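Local coordinates for SnoaL-like domain-containing protein (Sphaerobacter thermophilus, PDB 5TGN) that is of unknown function but carries a SnoaL-like domain of the NTF2 clan, a fold whose curved sheet and helices often enclose a small-molecule pocket, at residues D32-A37 and I101-I106; G70-V75 and D95-R100; Q89-F94 and T105-R110. All blocks are in the same frame, centred on the assembly; numbering follows the deposited sequence.

Interaction 1 of 3, residues D32-A37 and I101-I106; sequences DGEIIA and IRRLTI
I35 and L104 lie side by side on the tightly packed face of two parallel strands, 33-37 and 103-106. CG1 of I35 rests 4.1 Å from CD2 of L104. CG2 of I35 crosses to CD1 of I106 at 3.7 Å. F29, Y13 and helix 46-54 cover this apolar face. Three backbone bonds are straight: L104 N to E34 O at 2.8 Å, I36 N to L104 O, and I106 N to I36 O. E34 N to R102 O, beside the bulge, is bent, with the donor above the carbonyl plane. The opposite face is mixed: a charged pair beside I36. R103 NE donates to E34 OE2 at 3.0 Å, their planes 15° apart. CD1 of I36 covers one face of this guanidinium. E34 also pairs with R44, and R103 with E91 of the second subunit. At the loose solvent end the R102 chain bends at chi2 and chi3 to bring its guanidinium back to D32. Two weak bonds result, R102 NH2 to D32 OD1 at 3.3 Å and NH1 to OD2, with the planes 73° apart. R102 and R103 both face D95, a classic beta bulge in the curved sheet of the NTF2-like fold.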
loop_
_atom_site.group_PDB
_atom_site.type_symbol
_atom_site.label_atom_id
_atom_site.label_comp_id
_atom_site.label_asym_id
_atom_site.label_seq_id
_atom_site.Cartn_x
_atom_site.Cartn_y
_atom_site.Cartn_z
ATOM N N ASP A 32 -22.331 -5.893 -2.838
ATOM C CA ASP A 32 -21.128 -6.529 -3.358
ATOM C C ASP A 32 -20.148 -5.516 -3.938
ATOM O O ASP A 32 -19.317 -5.879 -4.768
ATOM C CB ASP A 32 -21.499 -7.583 -4.407
ATOM C CG ASP A 32 -22.399 -7.032 -5.492
ATOM O OD1 ASP A 32 -22.814 -5.863 -5.376
ATOM O OD2 ASP A 32 -22.717 -7.767 -6.453
ATOM N N GLY A 33 -20.239 -4.253 -3.523
ATOM C CA GLY A 33 -19.301 -3.249 -3.974
ATOM C C GLY A 33 -17.951 -3.462 -3.314
ATOM O O GLY A 33 -17.801 -4.249 -2.381
ATOM N N GLU A 34 -16.938 -2.756 -3.807
ATOM C CA GLU A 34 -15.611 -3.016 -3.278
ATOM C C GLU A 34 -14.707 -1.797 -3.383
ATOM O O GLU A 34 -14.892 -0.915 -4.230
ATOM C CB GLU A 34 -14.956 -4.186 -4.008
ATOM C CG GLU A 34 -14.666 -3.859 -5.444
ATOM C CD GLU A 34 -14.238 -5.068 -6.245
ATOM O OE1 GLU A 34 -14.582 -6.206 -5.843
ATOM O OE2 GLU A 34 -13.567 -4.875 -7.287
ATOM N N ILE A 35 -13.669 -1.812 -2.548
ATOM C CA ILE A 35 -12.548 -0.884 -2.655
ATOM C C ILE A 35 -11.310 -1.686 -3.030
ATOM O O ILE A 35 -11.036 -2.733 -2.429
ATOM C CB ILE A 35 -12.302 -0.131 -1.343
ATOM C CG1 ILE A 35 -13.518 0.724 -0.984
ATOM C CG2 ILE A 35 -11.044 0.740 -1.460
ATOM C CD1 ILE A 35 -13.329 1.486 0.326
ATOM N N ILE A 36 -10.570 -1.210 -4.022
ATOM C CA ILE A 36 -9.266 -1.786 -4.363
ATOM C C ILE A 36 -8.229 -0.777 -3.910
ATOM O O ILE A 36 -8.268 0.394 -4.329
ATOM C CB ILE A 36 -9.121 -2.059 -5.865
ATOM C CG1 ILE A 36 -10.394 -2.711 -6.430
ATOM C CG2 ILE A 36 -7.835 -2.899 -6.133
ATOM C CD1 ILE A 36 -10.185 -3.404 -7.844
ATOM N N ALA A 37 -7.309 -1.212 -3.082
ATOM C CA ALA A 37 -6.390 -0.252 -2.487
ATOM C C ALA A 37 -5.025 -0.915 -2.429
ATOM O O ALA A 37 -4.935 -2.123 -2.671
ATOM C CB ALA A 37 -6.882 0.166 -1.089
ATOM N N ILE A 101 -22.000 2.931 -5.347
ATOM C CA ILE A 101 -20.644 2.649 -5.822
ATOM C C ILE A 101 -20.462 1.146 -5.967
ATOM O O ILE A 101 -20.630 0.388 -5.002
ATOM C CB ILE A 101 -19.583 3.234 -4.876
ATOM C CG1 ILE A 101 -19.812 4.737 -4.664
ATOM C CG2 ILE A 101 -18.200 3.009 -5.462
ATOM C CD1 ILE A 101 -19.076 5.317 -3.397
ATOM N N ARG A 102 -20.135 0.709 -7.181
ATOM C CA ARG A 102 -19.785 -0.686 -7.402
ATOM C C ARG A 102 -18.313 -0.921 -7.100
ATOM O O ARG A 102 -17.944 -1.973 -6.565
ATOM C CB ARG A 102 -20.114 -1.092 -8.837
ATOM C CG ARG A 102 -21.630 -1.136 -9.073
ATOM C CD ARG A 102 -22.066 -2.207 -10.078
ATOM N NE ARG A 102 -21.474 -3.506 -9.776
ATOM C CZ ARG A 102 -21.918 -4.329 -8.833
ATOM N NH1 ARG A 102 -21.312 -5.488 -8.626
ATOM N NH2 ARG A 102 -22.963 -3.989 -8.095
ATOM N N ARG A 103 -17.458 0.034 -7.441
ATOM C CA ARG A 103 -16.054 -0.152 -7.152
ATOM C C ARG A 103 -15.401 1.204 -6.959
ATOM O O ARG A 103 -15.679 2.154 -7.701
ATOM C CB ARG A 103 -15.342 -0.931 -8.266
ATOM C CG ARG A 103 -13.793 -0.953 -8.117
ATOM C CD ARG A 103 -13.179 -1.481 -9.425
ATOM N NE ARG A 103 -13.283 -2.933 -9.555
ATOM C CZ ARG A 103 -12.969 -3.613 -10.656
ATOM N NH1 ARG A 103 -12.575 -2.962 -11.745
ATOM N NH2 ARG A 103 -13.020 -4.941 -10.666
ATOM N N LEU A 104 -14.545 1.290 -5.943
ATOM C CA LEU A 104 -13.679 2.447 -5.771
ATOM C C LEU A 104 -12.239 1.957 -5.856
ATOM O O LEU A 104 -11.848 1.041 -5.125
ATOM C CB LEU A 104 -13.956 3.161 -4.439
ATOM C CG LEU A 104 -12.826 4.085 -3.956
ATOM C CD1 LEU A 104 -12.640 5.254 -4.888
ATOM C CD2 LEU A 104 -13.086 4.527 -2.508
ATOM N N THR A 105 -11.467 2.521 -6.787
ATOM C CA THR A 105 -10.040 2.205 -6.916
ATOM C C THR A 105 -9.245 3.401 -6.400
ATOM O O THR A 105 -9.529 4.541 -6.779
ATOM C CB THR A 105 -9.669 1.914 -8.381
ATOM O OG1 THR A 105 -10.387 0.764 -8.862
ATOM C CG2 THR A 105 -8.163 1.660 -8.539
ATOM N N ILE A 106 -8.260 3.159 -5.543
ATOM C CA ILE A 106 -7.520 4.250 -4.908
ATOM C C ILE A 106 -6.061 4.164 -5.351
ATOM O O ILE A 106 -5.331 3.262 -4.928
ATOM C CB ILE A 106 -7.638 4.211 -3.377
ATOM C CG1 ILE A 106 -9.115 4.105 -2.989
ATOM C CG2 ILE A 106 -7.012 5.495 -2.748
ATOM C CD1 ILE A 106 -9.334 4.026 -1.459
HETATM O O HOH W 1 -11.782 -6.711 -8.103
#

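Interaction 2 of 3, residues G70-V75 and D95-R100; sequences GTHRVV and DVDGDR
The beta hairpin of strands 73-81 and 88-97 begins and ends here, at its open end on the surface, between two inner strands of the NTF2-like sheet. H72 leads into the first strand, which starts at R73, and D95 and V96 lie near the end of the second. R73 and D95 form an antiparallel non-hydrogen-bonded pair, with their CA atoms 4.8 Å apart. One direct backbone bond crosses the contact, from V96 N to H72 O at 2.9 Å. The donor sits above the carbonyl plane, 36° out of it. The H72 ring turns an edge to V96 O, and CB of H72 is 3.6 Å from that oxygen. CG2 of T71 lies over the rim of one face of the ring. On the inner side, V96 packs on A6 and L9 of helix 6-18. Beyond V96 the chain reverses through a type I' turn from D97 to R100, closed by bonds in both directions between the backbones of these two residues. G98 has a positive phi, which favours glycine.

The charged pair on the surface is indirect. R73 is extended from CG to NE, with CG anti to the backbone N (chi1 -176°). It therefore runs alongside D95, pointing the same way, and its methylene carbons pass the carboxylate. NE of R73 stays 4.3 Å from D95 OD1, beyond a salt bridge. Two waters grip that oxygen instead. One also donates to H72 O. The other lies at the edge of the R73 guanidinium, in its plane, accepts from NE at 2.9 Å and donates to D95 OD1 at 2.8 Å.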
loop_
_atom_site.group_PDB
_atom_site.type_symbol
_atom_site.label_atom_id
_atom_site.label_comp_id
_atom_site.label_asym_id
_atom_site.label_seq_id
_atom_site.Cartn_x
_atom_site.Cartn_y
_atom_site.Cartn_z
ATOM N N GLY A 70 -19.368 11.884 -14.724
ATOM C CA GLY A 70 -20.393 11.401 -15.619
ATOM C C GLY A 70 -21.388 10.600 -14.816
ATOM O O GLY A 70 -21.256 10.460 -13.599
ATOM N N THR A 71 -22.385 10.056 -15.517
ATOM C CA THR A 71 -23.446 9.316 -14.839
ATOM C C THR A 71 -22.911 8.104 -14.089
ATOM O O THR A 71 -23.451 7.739 -13.039
ATOM C CB THR A 71 -24.500 8.869 -15.850
ATOM O OG1 THR A 71 -24.809 9.956 -16.719
ATOM C CG2 THR A 71 -25.774 8.388 -15.137
ATOM N N HIS A 72 -21.851 7.471 -14.599
ATOM C CA HIS A 72 -21.425 6.185 -14.074
ATOM C C HIS A 72 -19.958 6.115 -13.669
ATOM O O HIS A 72 -19.540 5.089 -13.131
ATOM C CB HIS A 72 -21.731 5.086 -15.096
ATOM C CG HIS A 72 -23.154 5.120 -15.583
ATOM N ND1 HIS A 72 -23.515 5.670 -16.796
ATOM C CD2 HIS A 72 -24.308 4.728 -14.990
ATOM C CE1 HIS A 72 -24.827 5.583 -16.943
ATOM N NE2 HIS A 72 -25.331 5.019 -15.860
ATOM N N ARG A 73 -19.171 7.168 -13.869
ATOM C CA ARG A 73 -17.777 7.098 -13.453
ATOM C C ARG A 73 -17.332 8.466 -12.979
ATOM O O ARG A 73 -17.666 9.477 -13.597
ATOM C CB ARG A 73 -16.882 6.596 -14.589
ATOM C CG ARG A 73 -15.415 6.395 -14.216
ATOM C CD ARG A 73 -14.686 5.666 -15.358
ATOM N NE ARG A 73 -13.247 5.536 -15.121
ATOM C CZ ARG A 73 -12.333 6.416 -15.536
ATOM N NH1 ARG A 73 -12.703 7.504 -16.219
ATOM N NH2 ARG A 73 -11.044 6.217 -15.267
ATOM N N VAL A 74 -16.591 8.503 -11.870
ATOM C CA VAL A 74 -16.035 9.757 -11.362
ATOM C C VAL A 74 -14.565 9.529 -11.015
ATOM O O VAL A 74 -14.223 8.531 -10.364
ATOM C CB VAL A 74 -16.813 10.254 -10.126
ATOM C CG1 VAL A 74 -16.161 11.495 -9.546
ATOM C CG2 VAL A 74 -18.283 10.546 -10.483
ATOM N N VAL A 75 -13.706 10.461 -11.419
ATOM C CA VAL A 75 -12.324 10.509 -10.959
ATOM C C VAL A 75 -12.123 11.788 -10.159
ATOM O O VAL A 75 -12.309 12.894 -10.691
ATOM C CB VAL A 75 -11.336 10.433 -12.125
ATOM C CG1 VAL A 75 -9.884 10.446 -11.613
ATOM C CG2 VAL A 75 -11.620 9.196 -12.984
ATOM N N ASP A 95 -16.604 3.733 -9.830
ATOM C CA ASP A 95 -17.555 3.153 -10.788
ATOM C C ASP A 95 -18.908 3.015 -10.097
ATOM O O ASP A 95 -19.005 2.373 -9.043
ATOM C CB ASP A 95 -17.077 1.784 -11.302
ATOM C CG ASP A 95 -15.700 1.858 -11.969
ATOM O OD1 ASP A 95 -15.562 2.613 -12.960
ATOM O OD2 ASP A 95 -14.746 1.187 -11.494
ATOM N N VAL A 96 -19.950 3.595 -10.698
ATOM C CA VAL A 96 -21.260 3.739 -10.070
ATOM C C VAL A 96 -22.299 3.044 -10.934
ATOM O O VAL A 96 -22.251 3.126 -12.167
ATOM C CB VAL A 96 -21.617 5.229 -9.864
ATOM C CG1 VAL A 96 -23.096 5.417 -9.447
ATOM C CG2 VAL A 96 -20.627 5.870 -8.890
ATOM N N ASP A 97 -23.230 2.348 -10.286
ATOM C CA ASP A 97 -24.375 1.787 -10.981
ATOM C C ASP A 97 -25.555 1.743 -10.020
ATOM O O ASP A 97 -25.392 1.433 -8.839
ATOM C CB ASP A 97 -24.069 0.386 -11.535
ATOM C CG ASP A 97 -25.020 -0.014 -12.667
ATOM O OD1 ASP A 97 -25.697 0.873 -13.229
ATOM O OD2 ASP A 97 -25.088 -1.215 -13.009
ATOM N N GLY A 98 -26.739 2.063 -10.530
ATOM C CA GLY A 98 -27.933 1.980 -9.703
ATOM C C GLY A 98 -27.839 2.801 -8.434
ATOM O O GLY A 98 -28.263 2.339 -7.366
ATOM N N ASP A 99 -27.275 4.007 -8.533
ATOM C CA ASP A 99 -27.094 4.985 -7.453
ATOM C C ASP A 99 -26.259 4.460 -6.273
ATOM O O ASP A 99 -26.322 5.017 -5.177
ATOM C CB ASP A 99 -28.439 5.584 -6.975
ATOM C CG ASP A 99 -29.349 4.589 -6.276
ATOM O OD1 ASP A 99 -28.941 4.003 -5.250
ATOM O OD2 ASP A 99 -30.492 4.396 -6.753
ATOM N N ARG A 100 -25.409 3.457 -6.472
ATOM C CA ARG A 100 -24.400 3.107 -5.476
ATOM C C ARG A 100 -23.058 2.906 -6.153
ATOM O O ARG A 100 -22.983 2.710 -7.363
ATOM C CB ARG A 100 -24.766 1.847 -4.686
ATOM C CG ARG A 100 -25.969 2.051 -3.782
ATOM C CD ARG A 100 -26.282 0.836 -2.934
ATOM N NE ARG A 100 -27.330 1.125 -1.956
ATOM C CZ ARG A 100 -27.112 1.274 -0.656
ATOM N NH1 ARG A 100 -25.888 1.135 -0.177
ATOM N NH2 ARG A 100 -28.126 1.534 0.164
HETATM O O HOH W 2 -17.799 2.867 -14.493
HETATM O O HOH W 3 -13.000 2.869 -13.991
#

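Interaction 3 of 3, residues Q89-F94 and T105-R110; sequences QIEWIF and TINHLR
E91 and N107 face each other as an antiparallel hydrogen-bonded pair, and their side chains repeat the link. N107 ND2 donates to E91 OE1 at 2.9 Å, on the anti lone pair of that oxygen. The donor bond lies near the amide plane, while the carboxylate is turned 65° from it. The E91 chain is extended, with CG anti to the backbone N (chi1 167°), which carries the carboxylate alongside N107. CD2 of L109 packs on CB of E91 at 3.8 Å.

The other face is apolar and aromatic. CD1 of I90 sits over the centre of the H108 ring, 3.6 Å from its centroid, a CH-pi contact. CG2 of I90 meets CG2 of I106 at 3.6 Å, and that same I90 branch lies over the rim of one face of W92.

Backbone bonds set this register. E91 N bonds to N107 O at 2.8 Å and N107 N returns to E91 O. I93 and T105 exchange two more, and L109 N reaches Q89 O. Water joins I93 O to T105 OG1.

Farther out, E91 OE2 accepts from H77, and E91 OE1 also meets R103 of the second subunit in a salt bridge. H108 NE2 bonds a glycerol, probably from the crystallisation liquor. An alanine at E91 is likely to leave N107 and H77 short of an acceptor, and R103 of the second subunit with one carboxylate partner fewer. One buried carboxylate serves its own chain and the neighbouring subunit, consistent with this face taking part in the subunit interface.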
loop_
_atom_site.group_PDB
_atom_site.type_symbol
_atom_site.label_atom_id
_atom_site.label_comp_id
_atom_site.label_asym_id
_atom_site.label_seq_id
_atom_site.Cartn_x
_atom_site.Cartn_y
_atom_site.Cartn_z
ATOM N N GLN A 89 -0.663 12.809 -2.688
ATOM C CA GLN A 89 -1.518 13.037 -3.849
ATOM C C GLN A 89 -2.255 11.746 -4.160
ATOM O O GLN A 89 -1.615 10.716 -4.412
ATOM C CB GLN A 89 -0.688 13.457 -5.066
ATOM C CG GLN A 89 0.314 14.537 -4.728
ATOM C CD GLN A 89 -0.364 15.864 -4.530
ATOM O OE1 GLN A 89 -1.362 16.151 -5.191
ATOM N NE2 GLN A 89 0.156 16.682 -3.613
ATOM N N ILE A 90 -3.586 11.797 -4.172
ATOM C CA ILE A 90 -4.388 10.582 -4.283
ATOM C C ILE A 90 -5.398 10.742 -5.411
ATOM O O ILE A 90 -5.940 11.833 -5.623
ATOM C CB ILE A 90 -5.107 10.241 -2.955
ATOM C CG1 ILE A 90 -4.106 10.053 -1.805
ATOM C CG2 ILE A 90 -5.905 8.950 -3.081
ATOM C CD1 ILE A 90 -3.108 8.913 -2.003
ATOM N N GLU A 91 -5.639 9.659 -6.138
ATOM C CA GLU A 91 -6.673 9.608 -7.159
ATOM C C GLU A 91 -7.703 8.573 -6.728
ATOM O O GLU A 91 -7.337 7.446 -6.377
ATOM C CB GLU A 91 -6.062 9.253 -8.523
ATOM C CG GLU A 91 -7.058 8.849 -9.627
ATOM C CD GLU A 91 -6.343 8.442 -10.907
ATOM O OE1 GLU A 91 -5.853 7.289 -11.000
ATOM O OE2 GLU A 91 -6.207 9.292 -11.794
ATOM N N TRP A 92 -8.983 8.963 -6.723
ATOM C CA TRP A 92 -10.104 8.072 -6.408
ATOM C C TRP A 92 -10.908 7.856 -7.686
ATOM O O TRP A 92 -11.400 8.820 -8.279
ATOM C CB TRP A 92 -11.008 8.673 -5.324
ATOM C CG TRP A 92 -10.395 8.787 -3.947
ATOM C CD1 TRP A 92 -10.473 7.869 -2.919
ATOM C CD2 TRP A 92 -9.660 9.907 -3.426
ATOM N NE1 TRP A 92 -9.807 8.344 -1.809
ATOM C CE2 TRP A 92 -9.298 9.590 -2.096
ATOM C CE3 TRP A 92 -9.273 11.143 -3.958
ATOM C CZ2 TRP A 92 -8.564 10.476 -1.285
ATOM C CZ3 TRP A 92 -8.543 12.016 -3.160
ATOM C CH2 TRP A 92 -8.188 11.670 -1.836
ATOM N N ILE A 93 -11.049 6.608 -8.117
ATOM C CA ILE A 93 -11.827 6.298 -9.326
ATOM C C ILE A 93 -13.070 5.553 -8.876
ATOM O O ILE A 93 -12.958 4.433 -8.381
ATOM C CB ILE A 93 -11.031 5.457 -10.335
ATOM C CG1 ILE A 93 -9.706 6.154 -10.699
ATOM C CG2 ILE A 93 -11.891 5.151 -11.604
ATOM C CD1 ILE A 93 -8.768 5.263 -11.558
ATOM N N PHE A 94 -14.254 6.158 -9.053
ATOM C CA PHE A 94 -15.527 5.572 -8.627
ATOM C C PHE A 94 -16.265 5.027 -9.849
ATOM O O PHE A 94 -16.533 5.782 -10.794
ATOM C CB PHE A 94 -16.432 6.610 -7.956
ATOM C CG PHE A 94 -15.892 7.207 -6.710
ATOM C CD1 PHE A 94 -16.294 6.721 -5.461
ATOM C CD2 PHE A 94 -15.034 8.299 -6.759
ATOM C CE1 PHE A 94 -15.812 7.305 -4.275
ATOM C CE2 PHE A 94 -14.523 8.869 -5.582
ATOM C CZ PHE A 94 -14.902 8.382 -4.351
ATOM N N THR A 105 -11.467 2.521 -6.787
ATOM C CA THR A 105 -10.040 2.205 -6.916
ATOM C C THR A 105 -9.245 3.401 -6.400
ATOM O O THR A 105 -9.529 4.541 -6.779
ATOM C CB THR A 105 -9.669 1.914 -8.381
ATOM O OG1 THR A 105 -10.387 0.764 -8.862
ATOM C CG2 THR A 105 -8.163 1.660 -8.539
ATOM N N ILE A 106 -8.260 3.159 -5.543
ATOM C CA ILE A 106 -7.520 4.250 -4.908
ATOM C C ILE A 106 -6.061 4.164 -5.351
ATOM O O ILE A 106 -5.331 3.262 -4.928
ATOM C CB ILE A 106 -7.638 4.211 -3.377
ATOM C CG1 ILE A 106 -9.115 4.105 -2.989
ATOM C CG2 ILE A 106 -7.012 5.495 -2.748
ATOM C CD1 ILE A 106 -9.334 4.026 -1.459
ATOM N N ASN A 107 -5.636 5.100 -6.192
ATOM C CA ASN A 107 -4.271 5.126 -6.724
ATOM C C ASN A 107 -3.493 6.252 -6.065
ATOM O O ASN A 107 -3.935 7.406 -6.090
ATOM C CB ASN A 107 -4.263 5.362 -8.231
ATOM C CG ASN A 107 -4.860 4.207 -9.023
ATOM O OD1 ASN A 107 -4.535 3.048 -8.798
ATOM N ND2 ASN A 107 -5.688 4.533 -9.997
ATOM N N HIS A 108 -2.335 5.929 -5.507
ATOM C CA HIS A 108 -1.406 6.977 -5.098
ATOM C C HIS A 108 -0.732 7.577 -6.323
ATOM O O HIS A 108 -0.207 6.853 -7.172
ATOM C CB HIS A 108 -0.350 6.431 -4.141
ATOM C CG HIS A 108 -0.902 6.048 -2.802
ATOM N ND1 HIS A 108 -0.455 6.605 -1.621
ATOM C CD2 HIS A 108 -1.885 5.188 -2.459
ATOM C CE1 HIS A 108 -1.120 6.081 -0.609
ATOM N NE2 HIS A 108 -1.993 5.217 -1.090
ATOM N N LEU A 109 -0.734 8.902 -6.404
ATOM C CA LEU A 109 -0.074 9.628 -7.475
ATOM C C LEU A 109 1.324 10.039 -7.027
ATOM O O LEU A 109 1.663 9.983 -5.843
ATOM C CB LEU A 109 -0.900 10.857 -7.867
ATOM C CG LEU A 109 -2.363 10.589 -8.258
ATOM C CD1 LEU A 109 -3.053 11.933 -8.531
ATOM C CD2 LEU A 109 -2.391 9.738 -9.493
ATOM N N ARG A 110 2.141 10.456 -7.993
ATOM C CA ARG A 110 3.469 10.976 -7.689
ATOM C C ARG A 110 3.367 12.170 -6.751
ATOM O O ARG A 110 2.461 13.004 -6.883
ATOM C CB ARG A 110 4.180 11.421 -8.958
ATOM C CG ARG A 110 4.302 10.410 -10.071
ATOM C CD ARG A 110 4.944 11.128 -11.258
ATOM N NE ARG A 110 5.268 10.259 -12.380
ATOM C CZ ARG A 110 6.508 9.976 -12.774
ATOM N NH1 ARG A 110 6.706 9.177 -13.814
ATOM N NH2 ARG A 110 7.549 10.491 -12.130
HETATM O O HOH W 4 1.748 11.346 -3.241
HETATM O O HOH W 5 -12.743 1.982 -9.728
#

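All three contacts lie in one curved sheet. Strand 100-108 is shared by interactions 1 and 3, which meet at T105 and I106. Strand 88-97 is shared by interactions 2 and 3. Interaction 1 is buried and parallel, joining strands distant in sequence. Interaction 3 is partly buried and antiparallel, within a hairpin. Interaction 2 is a surface contact with little apolar packing and water-mediated polar links. Its D95 also touches interaction 1 at the bulge. The chemistry differs with place: interactions 1 and 3 both bring charged groups to the interface with the second subunit, while interaction 2 leaves its charged pair to water.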